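LPXTG cell wall surface protein (Streptococcus gordonii, PDB 7AVK) probably helps project an adhesive N-terminal region from the bacterial surface through tandem SHIRT repeats, this chain being one such repeat, domain 10. Local coordinates at residues S60-S65 with V73-T78. Numbering follows the deposited sequence.
With IS8 (isothiocyanate), chain C.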
loop_
_atom_site.group_PDB
_atom_site.type_symbol
_atom_site.label_atom_id
_atom_site.label_comp_id
_atom_site.label_asym_id
_atom_site.label_seq_id
_atom_site.Cartn_x
_atom_site.Cartn_y
_atom_site.Cartn_z
ATOM N N SER A 60 6.146 -0.818 5.414
ATOM C CA SER A 60 6.532 -1.408 4.120
ATOM C C SER A 60 5.314 -2.039 3.484
ATOM O O SER A 60 4.290 -2.226 4.131
ATOM C CB SER A 60 7.586 -2.535 4.294
ATOM O OG SER A 60 7.093 -3.484 5.202
ATOM N N TYR A 61 5.473 -2.357 2.225
ATOM C CA TYR A 61 4.610 -3.304 1.581
ATOM C C TYR A 61 5.077 -4.737 1.869
ATOM O O TYR A 61 6.250 -4.993 2.208
ATOM C CB TYR A 61 4.578 -3.067 0.063
ATOM C CG TYR A 61 3.887 -1.746 -0.286
ATOM C CD1 TYR A 61 2.498 -1.663 -0.258
ATOM C CD2 TYR A 61 4.595 -0.622 -0.619
ATOM C CE1 TYR A 61 1.833 -0.496 -0.571
ATOM C CE2 TYR A 61 3.958 0.570 -0.943
ATOM C CZ TYR A 61 2.572 0.627 -0.930
ATOM O OH TYR A 61 1.890 1.790 -1.217
ATOM N N ASP A 62 4.143 -5.682 1.673
ATOM C CA ASP A 62 4.308 -7.130 1.914
ATOM C C ASP A 62 5.334 -7.751 0.987
ATOM O O ASP A 62 5.939 -8.753 1.302
ATOM C CB ASP A 62 2.930 -7.833 1.720
ATOM C CG ASP A 62 2.400 -7.865 0.227
ATOM O OD1 ASP A 62 2.349 -6.834 -0.486
ATOM O OD2 ASP A 62 2.134 -9.011 -0.253
ATOM N N LYS A 63 5.432 -7.202 -0.208
ATOM C CA LYS A 63 6.357 -7.604 -1.258
ATOM C C LYS A 63 7.026 -6.375 -1.768
ATOM O O LYS A 63 6.444 -5.303 -1.812
ATOM C CB LYS A 63 5.524 -8.236 -2.405
ATOM C CG LYS A 63 4.769 -9.497 -2.063
ATOM C CD LYS A 63 3.837 -9.944 -3.207
ATOM C CE LYS A 63 2.695 -9.003 -3.465
ATOM N NZ LYS A 63 1.436 -9.668 -3.480
ATOM N N THR A 64 8.281 -6.521 -2.209
ATOM C CA THR A 64 8.968 -5.459 -2.920
ATOM C C THR A 64 8.687 -5.488 -4.417
ATOM O O THR A 64 8.897 -4.473 -5.092
ATOM C CB THR A 64 10.451 -5.516 -2.616
ATOM O OG1 THR A 64 10.933 -6.858 -2.683
ATOM C CG2 THR A 64 10.727 -4.903 -1.245
ATOM N N SER A 65 8.253 -6.624 -4.967
ATOM C CA SER A 65 7.853 -6.642 -6.358
ATOM C C SER A 65 6.976 -7.844 -6.599
ATOM O O SER A 65 6.893 -8.745 -5.773
ATOM C CB SER A 65 9.024 -6.659 -7.317
ATOM O OG SER A 65 9.646 -7.897 -7.326
ATOM N N VAL A 73 -2.344 -7.992 -9.486
ATOM C CA VAL A 73 -1.396 -7.957 -8.367
ATOM C C VAL A 73 -2.047 -7.084 -7.290
ATOM O O VAL A 73 -2.595 -6.040 -7.640
ATOM C CB VAL A 73 -0.012 -7.372 -8.810
ATOM C CG1 VAL A 73 0.905 -7.080 -7.603
ATOM C CG2 VAL A 73 0.591 -8.343 -9.785
ATOM N N LYS A 74 -1.892 -7.452 -5.976
ATOM C CA LYS A 74 -2.202 -6.554 -4.875
ATOM C C LYS A 74 -0.982 -6.428 -3.975
ATOM O O LYS A 74 -0.434 -7.431 -3.501
ATOM C CB LYS A 74 -3.396 -7.037 -4.048
ATOM C CG LYS A 74 -3.698 -6.108 -2.873
ATOM C CD LYS A 74 -4.859 -6.512 -1.937
ATOM C CE LYS A 74 -6.199 -6.455 -2.640
ATOM N NZ LYS A 74 -7.290 -6.682 -1.687
ATOM N N PHE A 75 -0.600 -5.188 -3.693
ATOM C CA PHE A 75 0.418 -4.886 -2.692
ATOM C C PHE A 75 -0.285 -4.355 -1.443
ATOM O O PHE A 75 -1.085 -3.429 -1.528
ATOM C CB PHE A 75 1.362 -3.804 -3.238
ATOM C CG PHE A 75 2.179 -4.277 -4.394
ATOM C CD1 PHE A 75 3.243 -5.161 -4.185
ATOM C CD2 PHE A 75 1.942 -3.809 -5.681
ATOM C CE1 PHE A 75 4.050 -5.617 -5.253
ATOM C CE2 PHE A 75 2.774 -4.234 -6.752
ATOM C CZ PHE A 75 3.791 -5.150 -6.522
ATOM N N VAL A 76 0.052 -4.952 -0.293
ATOM C CA VAL A 76 -0.544 -4.589 1.004
ATOM C C VAL A 76 0.509 -3.830 1.795
ATOM O O VAL A 76 1.605 -4.353 2.063
ATOM C CB VAL A 76 -1.010 -5.835 1.750
ATOM C CG1 VAL A 76 -1.540 -5.432 3.130
ATOM C CG2 VAL A 76 -2.087 -6.570 0.941
ATOM N N GLY A 77 0.185 -2.588 2.149
ATOM C CA GLY A 77 1.081 -1.722 2.891
ATOM C C GLY A 77 0.601 -1.574 4.330
ATOM O O GLY A 77 -0.559 -1.293 4.569
ATOM N N THR A 78 1.514 -1.705 5.318
ATOM C CA THR A 78 1.206 -1.693 6.723
ATOM C C THR A 78 1.668 -0.366 7.321
ATOM O O THR A 78 2.829 0.044 7.084
ATOM C CB THR A 78 1.922 -2.840 7.428
ATOM O OG1 THR A 78 1.405 -4.065 6.911
ATOM C CG2 THR A 78 1.719 -2.803 8.920
HETATM S S IS8 C . 8.181 -2.152 0.081
HETATM C C IS8 C . 8.433 -0.761 0.656
HETATM N N IS8 C . 8.452 0.414 1.170
HETATM O O HOH W 1 2.397 -5.051 4.610
HETATM O O HOH W 2 -0.460 -10.033 -5.802
#
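The antiparallel pairing of strands 55-61 and 73-82 in this SHIRT domain frays here: after Tyr61 the first chain turns off, and the side chains of Asp62 and Lys63 continue the bonding to strand 73-82. Two backbone bonds join the chains where strand 55-61 ends, Thr78 N to Ser60 O at 3.1 Å and Asp62 N to Val76 O at 2.9 Å, the second more bent at its hydrogen (137°). Beyond them, Asp62 turns its carboxylate back to the strand, CG lying between its backbone N and carbonyl carbon (chi1 69°). Its OD1 accepts Val76 N at 3.0 Å, nearly straight at the hydrogen but from above the carboxylate plane. Lys63, bent near its end, crosses the Phe75 side chain at about a right angle; its NZ reaches Lys74 O at 2.9 Å and pairs with Asp62 OD2 at 3.4 Å. A water bridges that ammonium to Lys74 N.

Between Tyr61 and Gly77, a non-hydrogen-bonded pair, the CA atoms are just 4.1 Å apart, and the tyrosine ring passes by Gly77, its CD1 3.5 Å from Gly77 CA. Its OH bonds to Thr42 O, while the isothiocyanate sulfur lies in plane at the ring edge, in a pocket shared with Gln43 and Phe58.

Asp62 and Lys63 are each modelled in two conformers; in the one described here, a carboxylate and an ammonium take over from backbone partners where the first chain departs, satisfying Val76 N and Lys74 O. Their opposite charges lie side by side, which probably offsets part of each.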